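Local coordinates for protein peptide synthase (Silicibacter pomeroyi DSS-3, PDB 2QTP) that is of unknown biochemical function but adopts a variant of the Bacillus chorismate mutase fold and may take part in amino-acid metabolism, at residues A[4-9]-A[155-160]; A[31-36]-A[150-155]; A[60-65]-A[163-168]; A[83-88]-A[129-134]. All coordinates share one frame; numbering follows the deposited sequence. Where two conformers were deposited one is given.

Contact 1: A[4-9]-A[155-160]; sequences KIRKIA and NDAPRA
Arg6 and Lys7 grip the two carboxylate oxygens of Asp156. Arg6 NH1 gives a nearly straight bond to Asp156 OD2, 2.9 Å long at 176°. That oxygen lies in the guanidinium plane. The two flat groups stand almost upright to each other, 79° apart, and the donor reaches OD2 from above the carboxylate. Lys7 NZ takes the other oxygen, Asp156 OD1, at 2.7 Å, also from out of the carboxylate plane. Both are salt bridges, which is likely to favour the ionised form of Asp156. A second, weak bond runs from Arg6 NH2 to Asp156 O, 3.0 Å away. Arg6 NH2 also passes Ala157 CB at 3.6 Å.

The Arg159 guanidinium lies over one face of the Arg6 guanidinium in nearly parallel planes, with centres 3.6 Å apart. Arg159 was modelled in two conformers; the stack holds for the one described and is less certain for the other. Glu162 stands close to this like-charged pair: it forms a salt bridge with Arg6 NE and accepts the backbone N-H of Arg159. The Arg6 chain is extended to CD and then bends (chi3 71°), which turns the guanidinium towards these partners. With an alanine here, Asp156 OD2 would probably lose its salt bridge, with Lys7 still on OD1, and Glu162 its arginine partner.

The contact lies at the surface. It fastens strand 5-15, an antiparallel neighbour of strand 21-37, to the loop between strands 148-152 and 162-171. Val35 of strand 21-37 touches both Arg6 and Ala157.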
loop_
_atom_site.group_PDB
_atom_site.type_symbol
_atom_site.label_atom_id
_atom_site.label_comp_id
_atom_site.label_asym_id
_atom_site.label_seq_id
_atom_site.Cartn_x
_atom_site.Cartn_y
_atom_site.Cartn_z
ATOM N N LYS A 4 1.795 8.885 13.420
ATOM C CA LYS A 4 0.361 9.355 13.361
ATOM C C LYS A 4 -0.523 8.399 12.567
ATOM O O LYS A 4 -1.093 8.836 11.575
ATOM C CB LYS A 4 0.286 10.740 12.685
ATOM N N ILE A 5 -0.619 7.126 12.963
ATOM C CA ILE A 5 -1.473 6.123 12.253
ATOM C C ILE A 5 -2.885 6.078 12.835
ATOM O O ILE A 5 -3.084 5.661 13.963
ATOM C CB ILE A 5 -0.893 4.664 12.294
ATOM C CG1 ILE A 5 0.474 4.575 11.614
ATOM C CG2 ILE A 5 -1.836 3.674 11.615
ATOM C CD1 ILE A 5 1.239 3.274 11.942
ATOM N N ARG A 6 -3.867 6.512 12.060
ATOM C CA ARG A 6 -5.268 6.424 12.499
ATOM C C ARG A 6 -5.877 5.004 12.410
ATOM O O ARG A 6 -6.601 4.541 13.311
ATOM C CB ARG A 6 -6.122 7.398 11.690
ATOM C CG ARG A 6 -7.592 7.359 12.065
ATOM C CD ARG A 6 -8.355 8.558 11.510
ATOM N NE ARG A 6 -8.534 8.535 10.053
ATOM C CZ ARG A 6 -9.544 7.942 9.432
ATOM N NH1 ARG A 6 -10.477 7.295 10.117
ATOM N NH2 ARG A 6 -9.637 8.002 8.110
ATOM N N LYS A 7 -5.581 4.329 11.298
ATOM C CA LYS A 7 -6.151 3.020 10.961
ATOM C C LYS A 7 -5.109 2.184 10.242
ATOM O O LYS A 7 -4.347 2.721 9.423
ATOM C CB LYS A 7 -7.280 3.167 9.910
ATOM C CG LYS A 7 -8.668 3.293 10.339
ATOM C CD LYS A 7 -9.590 3.049 9.142
ATOM C CE LYS A 7 -11.053 3.066 9.549
ATOM N NZ LYS A 7 -11.910 2.638 8.402
ATOM N N ILE A 8 -5.127 0.881 10.493
ATOM C CA ILE A 8 -4.349 -0.082 9.723
ATOM C C ILE A 8 -5.353 -1.127 9.238
ATOM O O ILE A 8 -6.246 -1.509 9.961
ATOM C CB ILE A 8 -3.248 -0.806 10.542
ATOM C CG1 ILE A 8 -2.120 0.141 10.910
ATOM C CG2 ILE A 8 -2.632 -1.968 9.725
ATOM C CD1 ILE A 8 -1.100 -0.522 11.778
ATOM N N ALA A 9 -5.212 -1.576 8.002
ATOM C CA ALA A 9 -6.133 -2.570 7.462
ATOM C C ALA A 9 -5.331 -3.594 6.675
ATOM O O ALA A 9 -4.345 -3.229 6.004
ATOM C CB ALA A 9 -7.165 -1.893 6.583
ATOM N N ASN A 155 -13.557 3.070 3.433
ATOM C CA ASN A 155 -14.709 3.940 3.307
ATOM C C ASN A 155 -14.433 5.366 3.763
ATOM O O ASN A 155 -14.973 6.304 3.199
ATOM C CB ASN A 155 -15.957 3.360 4.036
ATOM C CG ASN A 155 -15.874 3.504 5.559
ATOM O OD1 ASN A 155 -14.910 3.044 6.186
ATOM N ND2 ASN A 155 -16.869 4.184 6.156
ATOM N N ASP A 156 -13.543 5.541 4.736
ATOM C CA ASP A 156 -13.369 6.849 5.345
ATOM C C ASP A 156 -11.969 7.430 5.173
ATOM O O ASP A 156 -11.582 8.320 5.900
ATOM C CB ASP A 156 -13.692 6.716 6.829
ATOM C CG ASP A 156 -12.692 5.802 7.572
ATOM O OD1 ASP A 156 -11.972 4.968 6.961
ATOM O OD2 ASP A 156 -12.651 5.905 8.796
ATOM N N ALA A 157 -11.213 6.942 4.200
ATOM C CA ALA A 157 -9.857 7.369 4.062
ATOM C C ALA A 157 -9.469 7.341 2.594
ATOM O O ALA A 157 -10.077 6.604 1.803
ATOM C CB ALA A 157 -8.927 6.468 4.909
ATOM N N PRO A 158 -8.500 8.186 2.196
ATOM C CA PRO A 158 -7.843 9.237 2.999
ATOM C C PRO A 158 -8.656 10.544 3.050
ATOM O O PRO A 158 -9.130 11.032 2.029
ATOM C CB PRO A 158 -6.557 9.495 2.227
ATOM C CG PRO A 158 -6.948 9.252 0.785
ATOM C CD PRO A 158 -7.934 8.113 0.834
ATOM N N ARG A 159 -8.820 11.096 4.244
ATOM C CA ARG A 159 -9.425 12.402 4.386
ATOM C C ARG A 159 -8.475 13.427 3.759
ATOM O O ARG A 159 -7.337 13.112 3.401
ATOM C CB ARG A 159 -9.636 12.735 5.851
ATOM C CG ARG A 159 -10.631 11.838 6.590
ATOM C CD ARG A 159 -10.454 12.138 8.072
ATOM N NE ARG A 159 -11.220 11.293 8.982
ATOM C CZ ARG A 159 -10.937 11.172 10.276
ATOM N NH1 ARG A 159 -9.897 11.812 10.803
ATOM N NH2 ARG A 159 -11.679 10.400 11.046
ATOM N N ALA A 160 -8.941 14.653 3.630
ATOM C CA ALA A 160 -8.170 15.694 2.942
ATOM C C ALA A 160 -6.752 15.926 3.499
ATOM O O ALA A 160 -5.804 16.208 2.739
ATOM C CB ALA A 160 -9.021 17.016 2.911
#

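Contact 2: A[31-36]-A[150-155]; sequences VAVAVI and IEVRLN
Val31, Val33 and Val35 meet Ile150, Val152 and Leu154 through aliphatic groups, with no ring or other flat group between them. The guanidinium of Arg153 is on a side chain that leaves CA away from strand 31-36. It has the backbone N of Asn155 over one face, towards the rim, and its NH1 bonds to Gly128 O.

The tightest spot is at Val31. Val152 CG1 lies 3.3 Å from Val31 CG1 and 3.4 Å from Val31 CG2, closer than usual for carbons. Ile150 CD1 comes to the same Val31 CG1 at 3.9 Å. Next along, Val33 and Val152 pass alongside in opposite directions, and their CG2 atoms are 4.0 Å apart.

This is face-to-face packing of two sheets. Strand 31-36 belongs to the large mixed sheet, and strand 150-152 pairs with strand 131-135 in a small antiparallel sheet. The two strands run in roughly the same direction, 29° apart, with axes 8.9 Å apart. Ala32 and Ala34 point to the other face of the mixed sheet, where helix 49-70 lies.

Further along the chain, Leu154 also turns toward strand 31-36. Its CD1 meets Val33 CG1 tip to tip at 4.1 Å. The same methyl presses on Val35 CG2, only 3.4 Å away. With Val35 CG1 anti to the backbone N (chi1 -179°), CG2 is left anti to the carbonyl carbon, on the side where Leu154 passes.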
loop_
_atom_site.group_PDB
_atom_site.type_symbol
_atom_site.label_atom_id
_atom_site.label_comp_id
_atom_site.label_asym_id
_atom_site.label_seq_id
_atom_site.Cartn_x
_atom_site.Cartn_y
_atom_site.Cartn_z
ATOM N N VAL A 31 -2.501 -7.409 1.106
ATOM C CA VAL A 31 -2.134 -5.998 1.075
ATOM C C VAL A 31 -2.410 -5.401 2.465
ATOM O O VAL A 31 -3.425 -5.703 3.074
ATOM C CB VAL A 31 -2.853 -5.194 -0.082
ATOM C CG1 VAL A 31 -4.301 -5.436 -0.135
ATOM C CG2 VAL A 31 -2.574 -3.674 0.037
ATOM N N ALA A 32 -1.451 -4.649 2.989
ATOM C CA ALA A 32 -1.572 -3.963 4.279
ATOM C C ALA A 32 -1.567 -2.451 3.974
ATOM O O ALA A 32 -0.755 -1.976 3.171
ATOM C CB ALA A 32 -0.415 -4.365 5.245
ATOM N N VAL A 33 -2.492 -1.730 4.607
ATOM C CA VAL A 33 -2.729 -0.309 4.374
ATOM C C VAL A 33 -2.700 0.462 5.706
ATOM O O VAL A 33 -3.228 -0.025 6.729
ATOM C CB VAL A 33 -4.124 -0.094 3.710
ATOM C CG1 VAL A 33 -4.375 1.348 3.476
ATOM C CG2 VAL A 33 -4.190 -0.860 2.420
ATOM N N ALA A 34 -2.055 1.633 5.693
ATOM C CA ALA A 34 -2.023 2.554 6.859
ATOM C C ALA A 34 -2.556 3.893 6.426
ATOM O O ALA A 34 -2.292 4.348 5.310
ATOM C CB ALA A 34 -0.623 2.713 7.443
ATOM N N VAL A 35 -3.366 4.483 7.295
ATOM C CA VAL A 35 -3.884 5.830 7.106
ATOM C C VAL A 35 -3.168 6.723 8.107
ATOM O O VAL A 35 -3.274 6.529 9.316
ATOM C CB VAL A 35 -5.415 5.904 7.275
ATOM C CG1 VAL A 35 -5.935 7.342 7.042
ATOM C CG2 VAL A 35 -6.104 4.872 6.338
ATOM N N ILE A 36 -2.413 7.697 7.597
ATOM C CA ILE A 36 -1.682 8.610 8.464
ATOM C C ILE A 36 -2.038 10.053 8.173
ATOM O O ILE A 36 -2.509 10.354 7.108
ATOM C CB ILE A 36 -0.146 8.455 8.292
ATOM C CG1 ILE A 36 0.258 8.734 6.838
ATOM C CG2 ILE A 36 0.302 7.061 8.716
ATOM C CD1 ILE A 36 1.695 9.127 6.650
ATOM N N ILE A 150 -3.725 -5.429 -6.977
ATOM C CA ILE A 150 -4.805 -5.657 -6.045
ATOM C C ILE A 150 -5.396 -4.298 -5.676
ATOM O O ILE A 150 -4.667 -3.326 -5.479
ATOM C CB ILE A 150 -4.344 -6.512 -4.810
ATOM C CG1 ILE A 150 -5.511 -6.703 -3.802
ATOM C CG2 ILE A 150 -3.078 -5.902 -4.152
ATOM C CD1 ILE A 150 -5.379 -7.972 -2.850
ATOM N N GLU A 151 -6.714 -4.225 -5.618
ATOM C CA GLU A 151 -7.413 -3.002 -5.278
ATOM C C GLU A 151 -7.660 -2.936 -3.808
ATOM O O GLU A 151 -8.019 -3.936 -3.174
ATOM C CB GLU A 151 -8.718 -2.924 -6.048
ATOM C CG GLU A 151 -8.455 -2.815 -7.528
ATOM C CD GLU A 151 -9.685 -2.672 -8.381
ATOM O OE1 GLU A 151 -10.781 -2.753 -7.866
ATOM O OE2 GLU A 151 -9.563 -2.465 -9.594
ATOM N N VAL A 152 -7.478 -1.754 -3.241
ATOM C CA VAL A 152 -7.803 -1.523 -1.849
ATOM C C VAL A 152 -8.600 -0.245 -1.726
ATOM O O VAL A 152 -8.472 0.671 -2.543
ATOM C CB VAL A 152 -6.535 -1.406 -0.929
ATOM C CG1 VAL A 152 -5.655 -2.600 -1.073
ATOM C CG2 VAL A 152 -5.720 -0.175 -1.232
ATOM N N ARG A 153 -9.470 -0.207 -0.722
ATOM C CA ARG A 153 -10.135 1.033 -0.349
ATOM C C ARG A 153 -10.521 1.010 1.086
ATOM O O ARG A 153 -10.576 -0.038 1.674
ATOM C CB ARG A 153 -11.328 1.359 -1.219
ATOM C CG ARG A 153 -12.485 0.470 -1.104
ATOM C CD ARG A 153 -13.756 1.249 -1.545
ATOM N NE ARG A 153 -14.755 0.828 -0.621
ATOM C CZ ARG A 153 -15.652 1.586 -0.037
ATOM N NH1 ARG A 153 -15.807 2.872 -0.290
ATOM N NH2 ARG A 153 -16.450 0.988 0.806
ATOM N N LEU A 154 -10.721 2.176 1.667
ATOM C CA LEU A 154 -11.286 2.281 3.005
ATOM C C LEU A 154 -12.372 3.355 2.882
ATOM O O LEU A 154 -12.112 4.435 2.308
ATOM C CB LEU A 154 -10.214 2.689 4.007
ATOM C CG LEU A 154 -9.154 1.648 4.353
ATOM C CD1 LEU A 154 -8.008 2.304 5.167
ATOM C CD2 LEU A 154 -9.775 0.465 5.089
ATOM N N ASN A 155 -13.557 3.070 3.433
ATOM C CA ASN A 155 -14.709 3.940 3.307
ATOM C C ASN A 155 -14.433 5.366 3.763
ATOM O O ASN A 155 -14.973 6.304 3.199
ATOM C CB ASN A 155 -15.957 3.360 4.036
ATOM C CG ASN A 155 -15.874 3.504 5.559
ATOM O OD1 ASN A 155 -14.910 3.044 6.186
ATOM N ND2 ASN A 155 -16.869 4.184 6.156
#

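Contact 3: A[60-65]-A[163-168]; sequences ALLGER and IMVAVA
Leu62 and Val167 make the close part of this contact. Leu62 CB rests against Val167 CG2 at 3.9 Å, and their CA atoms are 5.9 Å apart. Leu62 CG sits opposite the carbonyl carbon (chi1 -60°), and the extended end of the chain carries CD1 along the strand to Val165. There CD1 lies 3.5 Å from Val165 O and 4.2 Å from Val165 CG1. One leucine therefore spans two successive inward-facing valines. Gly63 presents bare backbone: its CA touches the other branch of the valine, Val167 CG1, at 3.9 Å.

The outer side of the helix is different. Ala60 points away from the strand, and Ala60 and Glu64 are exposed to solvent. The side chains that meet are apolar, and Leu62 CD1 also packs on the backbone carbonyl of Val165.

Helix 60-65 crosses strand 163-168 at -43°, with axes 7.7 Å apart, as a helix laid over one face of a sheet. Strand 162-171 runs between strands 21-37 and 79-86, antiparallel to both. Leu62 also touches Ala32 of strand 21-37, so it bridges two neighbouring strands. Met164, Ala166 and Ala168 occupy the other face, against strand 131-135.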
loop_
_atom_site.group_PDB
_atom_site.type_symbol
_atom_site.label_atom_id
_atom_site.label_comp_id
_atom_site.label_asym_id
_atom_site.label_seq_id
_atom_site.Cartn_x
_atom_site.Cartn_y
_atom_site.Cartn_z
ATOM N N ALA A 60 8.272 -1.084 6.111
ATOM C CA ALA A 60 8.689 -2.187 6.947
ATOM C C ALA A 60 7.488 -2.738 7.721
ATOM O O ALA A 60 7.279 -3.941 7.771
ATOM C CB ALA A 60 9.789 -1.720 7.914
ATOM N N LEU A 61 6.712 -1.851 8.329
ATOM C CA LEU A 61 5.569 -2.245 9.126
ATOM C C LEU A 61 4.513 -2.990 8.289
ATOM O O LEU A 61 4.050 -4.067 8.676
ATOM C CB LEU A 61 4.927 -1.013 9.787
ATOM C CG LEU A 61 3.559 -1.258 10.464
ATOM C CD1 LEU A 61 3.705 -2.166 11.683
ATOM C CD2 LEU A 61 2.948 0.049 10.865
ATOM N N LEU A 62 4.149 -2.406 7.151
ATOM C CA LEU A 62 3.120 -2.966 6.284
ATOM C C LEU A 62 3.615 -4.221 5.568
ATOM O O LEU A 62 2.854 -5.190 5.384
ATOM C CB LEU A 62 2.599 -1.908 5.300
ATOM C CG LEU A 62 1.950 -0.641 5.877
ATOM C CD1 LEU A 62 1.666 0.496 4.805
ATOM C CD2 LEU A 62 0.685 -0.974 6.688
ATOM N N GLY A 63 4.890 -4.244 5.195
ATOM C CA GLY A 63 5.460 -5.461 4.598
ATOM C C GLY A 63 5.417 -6.657 5.559
ATOM O O GLY A 63 5.144 -7.771 5.154
ATOM N N GLU A 64 5.691 -6.402 6.833
ATOM C CA GLU A 64 5.632 -7.405 7.886
ATOM C C GLU A 64 4.188 -7.858 8.123
ATOM O O GLU A 64 3.956 -9.046 8.335
ATOM C CB GLU A 64 6.234 -6.855 9.189
ATOM C CG GLU A 64 5.985 -7.724 10.459
ATOM C CD GLU A 64 6.734 -9.069 10.451
ATOM O OE1 GLU A 64 7.819 -9.150 9.828
ATOM O OE2 GLU A 64 6.252 -10.047 11.085
ATOM N N ARG A 65 3.230 -6.930 8.104
ATOM C CA ARG A 65 1.820 -7.312 8.261
ATOM C C ARG A 65 1.382 -8.232 7.131
ATOM O O ARG A 65 0.660 -9.208 7.364
ATOM C CB ARG A 65 0.882 -6.096 8.344
ATOM C CG ARG A 65 1.116 -5.189 9.556
ATOM C CD ARG A 65 0.936 -5.890 10.920
ATOM N NE ARG A 65 -0.435 -6.369 11.064
ATOM C CZ ARG A 65 -1.438 -5.705 11.649
ATOM N NH1 ARG A 65 -1.254 -4.510 12.221
ATOM N NH2 ARG A 65 -2.648 -6.272 11.672
ATOM N N ILE A 163 -2.762 10.659 4.223
ATOM C CA ILE A 163 -2.186 9.787 3.172
ATOM C C ILE A 163 -2.539 8.312 3.496
ATOM O O ILE A 163 -2.456 7.898 4.664
ATOM C CB ILE A 163 -0.652 9.916 3.020
ATOM C CG1 ILE A 163 -0.232 11.363 2.831
ATOM C CG2 ILE A 163 -0.117 9.129 1.809
ATOM C CD1 ILE A 163 1.267 11.547 2.643
HETATM N N MSE A 164 -3.000 7.567 2.476
HETATM C CA MSE A 164 -3.297 6.139 2.592
HETATM C C MSE A 164 -2.162 5.427 1.843
HETATM O O MSE A 164 -1.967 5.623 0.647
HETATM C CB MSE A 164 -4.678 5.807 1.999
HETATM C CG MSE A 164 -5.141 4.431 2.273
HETATM SE SE MSE A 164 -6.866 3.959 1.665
HETATM C CE MSE A 164 -6.552 3.914 -0.300
ATOM N N VAL A 165 -1.365 4.666 2.573
ATOM C CA VAL A 165 -0.191 3.988 2.017
ATOM C C VAL A 165 -0.437 2.466 2.050
ATOM O O VAL A 165 -0.911 1.970 3.030
ATOM C CB VAL A 165 1.035 4.326 2.900
ATOM C CG1 VAL A 165 2.317 3.746 2.289
ATOM C CG2 VAL A 165 1.111 5.864 3.122
ATOM N N ALA A 166 -0.069 1.753 0.997
ATOM C CA ALA A 166 -0.269 0.327 0.873
ATOM C C ALA A 166 0.985 -0.416 0.401
ATOM O O ALA A 166 1.747 0.074 -0.439
ATOM C CB ALA A 166 -1.448 0.037 -0.112
ATOM N N VAL A 167 1.185 -1.610 0.968
ATOM C CA VAL A 167 2.198 -2.575 0.519
ATOM C C VAL A 167 1.487 -3.914 0.257
ATOM O O VAL A 167 0.666 -4.370 1.076
ATOM C CB VAL A 167 3.308 -2.747 1.571
ATOM C CG1 VAL A 167 4.212 -3.927 1.223
ATOM C CG2 VAL A 167 4.111 -1.394 1.756
ATOM N N ALA A 168 1.784 -4.537 -0.882
ATOM C CA ALA A 168 1.174 -5.808 -1.265
ATOM C C ALA A 168 2.266 -6.830 -1.558
ATOM O O ALA A 168 3.370 -6.459 -1.967
ATOM C CB ALA A 168 0.297 -5.620 -2.491
#

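Contact 4: A[83-88]-A[129-134]; sequences SAMVGE and QVLDVP
Strands 83-86 and 131-134 run nearly antiparallel, at 157°, with axes 7.3 Å apart and Ser83 CA 5.5 Å from Val133 CA. Leu131 lies across Ser83: both its methyls, CD1 and CD2, reach Ser83 CB at 3.8 Å. Its CG is opposite the backbone N (chi1 175°), which directs the fork at the strand. Leu131 CB in turn receives the methyl of Met85, a selenomethionine, with CE 4.0 Å away.

The two strands belong to different layers. Strand 79-86 is part of the mixed sheet, while strand 131-135 pairs with strand 148-152 in a small sheet packed over it. Replacing Leu131 with an alanine removes both methyls and is likely to open a gap over Ser83.

The Met85 chain is extended to SE and then turns (chi3 -87°). This brings CE near two successive carbonyl oxygens, Val130 O at 3.3 Å and Gln129 O at 3.6 Å. Pro158 covers Met85 from the neighbouring loop. Ser83 OG is buried and is hydrogen-bonded to Ser121 OG on the adjacent parallel strand 120-124. It also lies 3.2 Å from Pro134 CD.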
loop_
_atom_site.group_PDB
_atom_site.type_symbol
_atom_site.label_atom_id
_atom_site.label_comp_id
_atom_site.label_asym_id
_atom_site.label_seq_id
_atom_site.Cartn_x
_atom_site.Cartn_y
_atom_site.Cartn_z
ATOM N N SER A 83 1.892 1.495 -3.025
ATOM C CA SER A 83 1.199 2.641 -3.579
ATOM C C SER A 83 0.866 3.569 -2.474
ATOM O O SER A 83 0.840 3.165 -1.318
ATOM C CB SER A 83 -0.157 2.230 -4.224
ATOM O OG SER A 83 0.084 1.600 -5.420
ATOM N N ALA A 84 0.515 4.801 -2.834
ATOM C CA ALA A 84 0.057 5.772 -1.839
ATOM C C ALA A 84 -0.985 6.690 -2.506
ATOM O O ALA A 84 -0.889 7.040 -3.674
ATOM C CB ALA A 84 1.220 6.584 -1.254
HETATM N N MSE A 85 -2.006 7.030 -1.746
HETATM C CA MSE A 85 -3.031 7.942 -2.205
HETATM C C MSE A 85 -3.020 9.094 -1.224
HETATM O O MSE A 85 -3.265 8.914 -0.024
HETATM C CB MSE A 85 -4.413 7.295 -2.223
HETATM C CG MSE A 85 -5.573 8.172 -2.748
HETATM SE SE MSE A 85 -7.307 7.293 -2.616
HETATM C CE MSE A 85 -7.298 6.333 -4.329
ATOM N N VAL A 86 -2.805 10.286 -1.774
ATOM C CA VAL A 86 -2.774 11.518 -0.998
ATOM C C VAL A 86 -4.182 12.101 -0.927
ATOM O O VAL A 86 -4.932 12.103 -1.914
ATOM C CB VAL A 86 -1.835 12.561 -1.655
ATOM C CG1 VAL A 86 -1.501 13.694 -0.685
ATOM C CG2 VAL A 86 -0.573 11.885 -2.137
ATOM N N GLY A 87 -4.560 12.589 0.245
ATOM C CA GLY A 87 -5.830 13.313 0.345
ATOM C C GLY A 87 -5.765 14.665 -0.348
ATOM O O GLY A 87 -4.678 15.205 -0.666
ATOM N N GLU A 88 -6.937 15.251 -0.510
ATOM C CA GLU A 88 -7.125 16.455 -1.335
ATOM C C GLU A 88 -6.279 17.710 -0.947
ATOM O O GLU A 88 -5.898 18.502 -1.820
ATOM C CB GLU A 88 -8.661 16.789 -1.430
ATOM C CG GLU A 88 -9.579 15.608 -1.955
ATOM C CD GLU A 88 -11.141 15.922 -2.033
ATOM N N GLN A 129 -12.214 6.091 -2.252
ATOM C CA GLN A 129 -11.753 5.813 -3.597
ATOM C C GLN A 129 -10.774 4.651 -3.584
ATOM O O GLN A 129 -9.945 4.489 -2.649
ATOM C CB GLN A 129 -11.029 6.996 -4.220
ATOM C CG GLN A 129 -11.867 8.137 -4.699
ATOM C CD GLN A 129 -11.001 9.161 -5.427
ATOM O OE1 GLN A 129 -10.009 8.805 -6.068
ATOM N NE2 GLN A 129 -11.368 10.425 -5.332
ATOM N N VAL A 130 -10.863 3.870 -4.654
ATOM C CA VAL A 130 -10.050 2.685 -4.850
ATOM C C VAL A 130 -8.627 3.009 -5.298
ATOM O O VAL A 130 -8.404 3.832 -6.182
ATOM C CB VAL A 130 -10.726 1.696 -5.860
ATOM C CG1 VAL A 130 -9.764 0.588 -6.221
ATOM C CG2 VAL A 130 -12.072 1.163 -5.295
ATOM N N LEU A 131 -7.657 2.380 -4.633
ATOM C CA LEU A 131 -6.239 2.536 -4.979
ATOM C C LEU A 131 -5.803 1.191 -5.534
ATOM O O LEU A 131 -5.994 0.155 -4.891
ATOM C CB LEU A 131 -5.395 2.887 -3.723
ATOM C CG LEU A 131 -3.876 3.002 -3.775
ATOM C CD1 LEU A 131 -3.396 4.161 -4.680
ATOM C CD2 LEU A 131 -3.342 3.156 -2.308
ATOM N N ASP A 132 -5.216 1.213 -6.718
ATOM C CA ASP A 132 -4.718 0.015 -7.332
ATOM C C ASP A 132 -3.255 -0.163 -6.938
ATOM O O ASP A 132 -2.436 0.712 -7.197
ATOM C CB ASP A 132 -4.853 0.139 -8.836
ATOM C CG ASP A 132 -5.310 -1.161 -9.501
ATOM O OD1 ASP A 132 -4.774 -2.282 -9.202
ATOM O OD2 ASP A 132 -6.219 -1.023 -10.360
ATOM N N VAL A 133 -2.938 -1.256 -6.250
ATOM C CA VAL A 133 -1.559 -1.532 -5.846
ATOM C C VAL A 133 -0.918 -2.483 -6.878
ATOM O O VAL A 133 -1.353 -3.596 -7.049
ATOM C CB VAL A 133 -1.481 -2.137 -4.448
ATOM C CG1 VAL A 133 -0.003 -2.149 -3.966
ATOM C CG2 VAL A 133 -2.397 -1.374 -3.495
ATOM N N PRO A 134 0.112 -2.024 -7.582
ATOM C CA PRO A 134 0.763 -2.869 -8.572
ATOM C C PRO A 134 1.534 -4.047 -7.941
ATOM O O PRO A 134 1.918 -3.988 -6.775
ATOM C CB PRO A 134 1.704 -1.897 -9.280
ATOM C CG PRO A 134 1.905 -0.810 -8.352
ATOM C CD PRO A 134 0.732 -0.702 -7.476
#

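The four contacts join the layers around the mixed sheet. Contact 3 puts helix 49-70 on one face. Contacts 2 and 4 put the small sheet on the other; their centres are about 8 Å apart. Probable backbone hydrogen bonds tie the contacts together. Val152 O to Leu131 N, 2.8 Å, joins contacts 2 and 4. Ala34 O to Val165 N, 2.9 Å, joins contacts 2 and 3. Met164 O to Met85 N, 2.8 Å, joins contacts 3 and 4. Contact 1 lies at the surface, beside strand 21-37, about 8 Å from contact 2 between centres. Arg6 N to Val35 O, 2.8 Å, links these two. No active site is established for this protein.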